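Long-range contact in chymotrypsin-like serine protease (Equine arteritis virus, PDB 1MBM), which probably cleaves the viral replicase polyprotein as a chymotrypsin-like serine proteinase, the main proteinase of the arterivirus: residues N5-V19 and H33-I45. Residues are numbered along the deposited sequence; the frame is centred on the assembly and turned at random.
Sequences NVGFVAGSSYGTGSV and HVVGRANMATLKI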
loop_
_atom_site.group_PDB
_atom_site.type_symbol
_atom_site.label_atom_id
_atom_site.label_comp_id
_atom_site.label_asym_id
_atom_site.label_seq_id
_atom_site.Cartn_x
_atom_site.Cartn_y
_atom_site.Cartn_z
ATOM N N ASN A 5 -8.305 -9.816 -6.327
ATOM C CA ASN A 5 -8.092 -8.763 -7.315
ATOM C C ASN A 5 -6.637 -8.270 -7.416
ATOM O O ASN A 5 -6.364 -7.212 -7.986
ATOM C CB ASN A 5 -9.034 -7.592 -7.031
ATOM C CG ASN A 5 -8.615 -6.791 -5.802
ATOM O OD1 ASN A 5 -8.177 -7.355 -4.796
ATOM N ND2 ASN A 5 -8.737 -5.471 -5.886
ATOM N N VAL A 6 -5.703 -9.053 -6.893
ATOM C CA VAL A 6 -4.303 -8.663 -6.917
ATOM C C VAL A 6 -3.535 -9.411 -8.003
ATOM O O VAL A 6 -3.650 -10.624 -8.128
ATOM C CB VAL A 6 -3.647 -8.878 -5.537
ATOM C CG1 VAL A 6 -2.122 -8.676 -5.602
ATOM C CG2 VAL A 6 -4.279 -7.939 -4.521
ATOM N N GLY A 7 -2.761 -8.677 -8.800
ATOM C CA GLY A 7 -1.970 -9.298 -9.844
ATOM C C GLY A 7 -0.533 -8.812 -9.935
ATOM O O GLY A 7 -0.105 -7.938 -9.174
ATOM N N PHE A 8 0.211 -9.403 -10.868
ATOM C CA PHE A 8 1.599 -9.044 -11.117
ATOM C C PHE A 8 1.668 -8.071 -12.289
ATOM O O PHE A 8 0.948 -8.221 -13.263
ATOM C CB PHE A 8 2.419 -10.289 -11.468
ATOM C CG PHE A 8 2.643 -11.228 -10.314
ATOM C CD1 PHE A 8 3.651 -10.985 -9.393
ATOM C CD2 PHE A 8 1.867 -12.365 -10.168
ATOM C CE1 PHE A 8 3.871 -11.851 -8.338
ATOM C CE2 PHE A 8 2.082 -13.240 -9.113
ATOM C CZ PHE A 8 3.085 -12.984 -8.200
ATOM N N VAL A 9 2.544 -7.075 -12.192
ATOM C CA VAL A 9 2.706 -6.070 -13.245
ATOM C C VAL A 9 4.170 -6.029 -13.698
ATOM O O VAL A 9 5.076 -6.008 -12.860
ATOM C CB VAL A 9 2.285 -4.664 -12.752
ATOM C CG1 VAL A 9 2.520 -3.613 -13.809
ATOM C CG2 VAL A 9 0.792 -4.648 -12.335
ATOM N N ALA A 10 4.390 -6.053 -15.017
ATOM C CA ALA A 10 5.730 -5.963 -15.589
ATOM C C ALA A 10 5.823 -4.849 -16.640
ATOM O O ALA A 10 5.115 -4.873 -17.653
ATOM C CB ALA A 10 6.139 -7.300 -16.206
ATOM N N GLY A 11 6.708 -3.888 -16.387
ATOM C CA GLY A 11 6.995 -2.787 -17.299
ATOM C C GLY A 11 8.502 -2.602 -17.304
ATOM O O GLY A 11 9.238 -3.529 -17.658
ATOM N N SER A 12 8.975 -1.423 -16.907
ATOM C CA SER A 12 10.415 -1.186 -16.782
ATOM C C SER A 12 10.919 -1.928 -15.554
ATOM O O SER A 12 12.110 -2.236 -15.427
ATOM C CB SER A 12 10.728 0.304 -16.640
ATOM O OG SER A 12 10.697 0.963 -17.894
ATOM N N SER A 13 10.006 -2.191 -14.626
ATOM C CA SER A 13 10.373 -2.978 -13.461
ATOM C C SER A 13 9.284 -4.009 -13.156
ATOM O O SER A 13 8.295 -4.105 -13.878
ATOM C CB SER A 13 10.702 -2.078 -12.274
ATOM O OG SER A 13 11.048 -2.846 -11.139
ATOM N N TYR A 14 9.471 -4.783 -12.095
ATOM C CA TYR A 14 8.540 -5.852 -11.753
ATOM C C TYR A 14 7.840 -5.470 -10.479
ATOM O O TYR A 14 8.486 -5.147 -9.478
ATOM C CB TYR A 14 9.278 -7.183 -11.568
ATOM C CG TYR A 14 9.833 -7.743 -12.853
ATOM C CD1 TYR A 14 8.999 -7.990 -13.938
ATOM C CD2 TYR A 14 11.184 -8.006 -12.990
ATOM C CE1 TYR A 14 9.499 -8.491 -15.122
ATOM C CE2 TYR A 14 11.698 -8.513 -14.174
ATOM C CZ TYR A 14 10.845 -8.748 -15.239
ATOM O OH TYR A 14 11.341 -9.252 -16.429
ATOM N N GLY A 15 6.516 -5.481 -10.522
ATOM C CA GLY A 15 5.745 -5.052 -9.375
ATOM C C GLY A 15 4.420 -5.757 -9.220
ATOM O O GLY A 15 4.173 -6.825 -9.813
ATOM N N THR A 16 3.559 -5.124 -8.426
ATOM C CA THR A 16 2.265 -5.656 -8.067
ATOM C C THR A 16 1.180 -4.698 -8.515
ATOM O O THR A 16 1.398 -3.494 -8.572
ATOM C CB THR A 16 2.196 -5.790 -6.531
ATOM O OG1 THR A 16 3.257 -6.636 -6.082
ATOM C CG2 THR A 16 0.931 -6.534 -6.086
ATOM N N GLY A 17 0.005 -5.233 -8.828
ATOM C CA GLY A 17 -1.123 -4.398 -9.187
ATOM C C GLY A 17 -2.416 -4.859 -8.554
ATOM O O GLY A 17 -2.475 -5.915 -7.927
ATOM N N SER A 18 -3.459 -4.051 -8.704
ATOM C CA SER A 18 -4.771 -4.416 -8.206
ATOM C C SER A 18 -5.826 -4.014 -9.231
ATOM O O SER A 18 -5.635 -3.067 -9.984
ATOM C CB SER A 18 -5.042 -3.826 -6.821
ATOM O OG SER A 18 -5.031 -2.419 -6.836
ATOM N N VAL A 19 -6.924 -4.759 -9.267
ATOM C CA VAL A 19 -7.979 -4.555 -10.258
ATOM C C VAL A 19 -9.315 -4.229 -9.589
ATOM O O VAL A 19 -9.683 -4.849 -8.607
ATOM C CB VAL A 19 -8.137 -5.807 -11.151
ATOM C CG1 VAL A 19 -9.109 -5.543 -12.269
ATOM C CG2 VAL A 19 -6.779 -6.206 -11.735
ATOM N N HIS A 33 6.882 3.809 -11.262
ATOM C CA HIS A 33 8.247 3.361 -11.537
ATOM C C HIS A 33 8.296 1.882 -11.963
ATOM O O HIS A 33 9.265 1.440 -12.566
ATOM C CB HIS A 33 9.184 3.648 -10.362
ATOM C CG HIS A 33 8.999 2.731 -9.196
ATOM N ND1 HIS A 33 8.040 2.944 -8.228
ATOM C CD2 HIS A 33 9.663 1.608 -8.830
ATOM C CE1 HIS A 33 8.113 1.984 -7.324
ATOM N NE2 HIS A 33 9.087 1.159 -7.667
ATOM N N VAL A 34 7.251 1.125 -11.640
ATOM C CA VAL A 34 7.124 -0.246 -12.114
ATOM C C VAL A 34 6.778 -0.213 -13.610
ATOM O O VAL A 34 7.318 -0.988 -14.413
ATOM C CB VAL A 34 6.041 -1.006 -11.328
ATOM C CG1 VAL A 34 5.630 -2.289 -12.055
ATOM C CG2 VAL A 34 6.538 -1.312 -9.916
ATOM N N VAL A 35 5.882 0.703 -13.975
ATOM C CA VAL A 35 5.478 0.904 -15.369
ATOM C C VAL A 35 6.654 1.382 -16.225
ATOM O O VAL A 35 7.041 0.730 -17.197
ATOM C CB VAL A 35 4.312 1.925 -15.464
ATOM C CG1 VAL A 35 3.980 2.225 -16.899
ATOM C CG2 VAL A 35 3.079 1.387 -14.752
ATOM N N GLY A 36 7.241 2.514 -15.848
ATOM C CA GLY A 36 8.356 3.068 -16.597
ATOM C C GLY A 36 7.903 4.160 -17.544
ATOM O O GLY A 36 6.718 4.260 -17.861
ATOM N N ARG A 37 8.854 4.954 -18.027
ATOM C CA ARG A 37 8.553 6.089 -18.899
ATOM C C ARG A 37 7.768 5.765 -20.182
ATOM O O ARG A 37 6.951 6.561 -20.618
ATOM C CB ARG A 37 9.824 6.888 -19.219
ATOM C CG ARG A 37 9.823 7.487 -20.625
ATOM C CD ARG A 37 10.201 8.953 -20.731
ATOM N NE ARG A 37 10.503 9.302 -22.117
ATOM C CZ ARG A 37 11.240 10.340 -22.488
ATOM N NH1 ARG A 37 11.757 11.157 -21.580
ATOM N NH2 ARG A 37 11.460 10.566 -23.773
ATOM N N ALA A 38 7.990 4.597 -20.773
ATOM C CA ALA A 38 7.237 4.223 -21.967
ATOM C C ALA A 38 5.732 4.111 -21.677
ATOM O O ALA A 38 4.936 3.929 -22.595
ATOM C CB ALA A 38 7.775 2.938 -22.568
ATOM N N ASN A 39 5.362 4.228 -20.397
ATOM C CA ASN A 39 3.968 4.242 -19.940
ATOM C C ASN A 39 3.134 2.992 -20.217
ATOM O O ASN A 39 1.916 2.996 -20.016
ATOM C CB ASN A 39 3.230 5.490 -20.447
ATOM C CG ASN A 39 3.257 6.635 -19.446
ATOM O OD1 ASN A 39 4.013 7.598 -19.587
ATOM N ND2 ASN A 39 2.414 6.537 -18.435
ATOM N N MET A 40 3.796 1.923 -20.648
ATOM C CA MET A 40 3.119 0.676 -20.963
ATOM C C MET A 40 3.570 -0.446 -20.027
ATOM O O MET A 40 4.737 -0.506 -19.648
ATOM C CB MET A 40 3.396 0.297 -22.412
ATOM C CG MET A 40 2.280 -0.458 -23.080
ATOM S SD MET A 40 2.368 -0.339 -24.877
ATOM C CE MET A 40 3.912 -1.224 -25.216
ATOM N N ALA A 41 2.646 -1.326 -19.651
ATOM C CA ALA A 41 2.980 -2.448 -18.778
ATOM C C ALA A 41 1.957 -3.576 -18.869
ATOM O O ALA A 41 0.783 -3.358 -19.156
ATOM C CB ALA A 41 3.133 -1.989 -17.344
ATOM N N THR A 42 2.407 -4.790 -18.595
ATOM C CA THR A 42 1.533 -5.944 -18.714
ATOM C C THR A 42 1.104 -6.459 -17.343
ATOM O O THR A 42 1.942 -6.688 -16.470
ATOM C CB THR A 42 2.224 -7.050 -19.525
ATOM O OG1 THR A 42 2.458 -6.598 -20.875
ATOM C CG2 THR A 42 1.277 -8.222 -19.706
ATOM N N LEU A 43 -0.206 -6.618 -17.169
ATOM C CA LEU A 43 -0.798 -7.143 -15.942
ATOM C C LEU A 43 -1.056 -8.641 -16.110
ATOM O O LEU A 43 -1.539 -9.090 -17.149
ATOM C CB LEU A 43 -2.131 -6.445 -15.658
ATOM C CG LEU A 43 -3.059 -7.105 -14.635
ATOM C CD1 LEU A 43 -2.458 -6.994 -13.236
ATOM C CD2 LEU A 43 -4.450 -6.473 -14.671
ATOM N N LYS A 44 -0.717 -9.410 -15.089
ATOM C CA LYS A 44 -1.002 -10.830 -15.075
ATOM C C LYS A 44 -1.877 -11.093 -13.855
ATOM O O LYS A 44 -1.449 -10.851 -12.733
ATOM C CB LYS A 44 0.288 -11.628 -14.964
ATOM C CG LYS A 44 0.087 -13.135 -14.882
ATOM C CD LYS A 44 1.401 -13.831 -14.580
ATOM C CE LYS A 44 1.178 -15.121 -13.817
ATOM N NZ LYS A 44 2.459 -15.716 -13.346
ATOM N N ILE A 45 -3.095 -11.579 -14.087
ATOM C CA ILE A 45 -4.018 -11.933 -13.010
ATOM C C ILE A 45 -4.930 -13.084 -13.461
ATOM O O ILE A 45 -5.501 -13.044 -14.552
ATOM C CB ILE A 45 -4.816 -10.694 -12.519
ATOM C CG1 ILE A 45 -5.667 -11.047 -11.292
ATOM C CG2 ILE A 45 -5.650 -10.086 -13.632
ATOM C CD1 ILE A 45 -6.297 -9.841 -10.644
HETATM O O HOH W 1 5.003 -4.973 -21.075
HETATM O O HOH W 2 9.220 1.906 -19.768
#
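Strand 6-10 runs antiparallel to strand 40-45 and with it closes the six-stranded N-terminal barrel of this chymotrypsin-like fold. Phe8 and Lys44 form one hydrogen-bonded pair, Phe8 N donating to Lys44 O at 2.9 Å and Lys44 N returning a bond to Phe8 O; Ala10 with Thr42 forms the next, its side chains on the same face. On the other face Val9 and Leu43, a non-hydrogen-bonded pair, turn into the barrel. Val9 divides its methyls: CG1, anti to the backbone N (chi1 177°), touches both Val34 CG1, at 3.8 Å, and Ala41 CB, which meet it nearly at right angles, whereas CG2 meets Leu43 CD1. Leu43 in turn is forked: CD1 also lies 3.6 Å from Phe8 O, and CD2 3.8 Å from Val19 CG2. The same Val19 methyl touches Ile45 CD1, filling the notch between Leu43 and Ile45, two residues apart on strand 40-45. Ile45 is extended (chi1 -174°, chi2 171°), which brings CD1 within 3.6 Å of Asn5 C and close to Val6 O. Gly7, with no side chain, lets Lys44 O come to 3.3 Å from its CA, with Ile45 CB and Leu43 CD1 nearby. At the far end the hairpin 6-10/14-22 rests on the end of helix 32-35. Val34 is the bump here: CG1 nestles against Gly15 N and Ser13 O, and CG2 against Gly15 CA. Val34 O receives Ser13 N, and Val35 O receives Ser12 N from above its carbonyl plane. His33 ND1 is hydrogen-bonded to Asp59 and NE2 weakly to Ser114, consistent with a catalytic triad. Ser12 OG lies 3.4 Å from the bare CA of Gly36; a water that accepts from Ala38 N also hydrogen-bonds this OG.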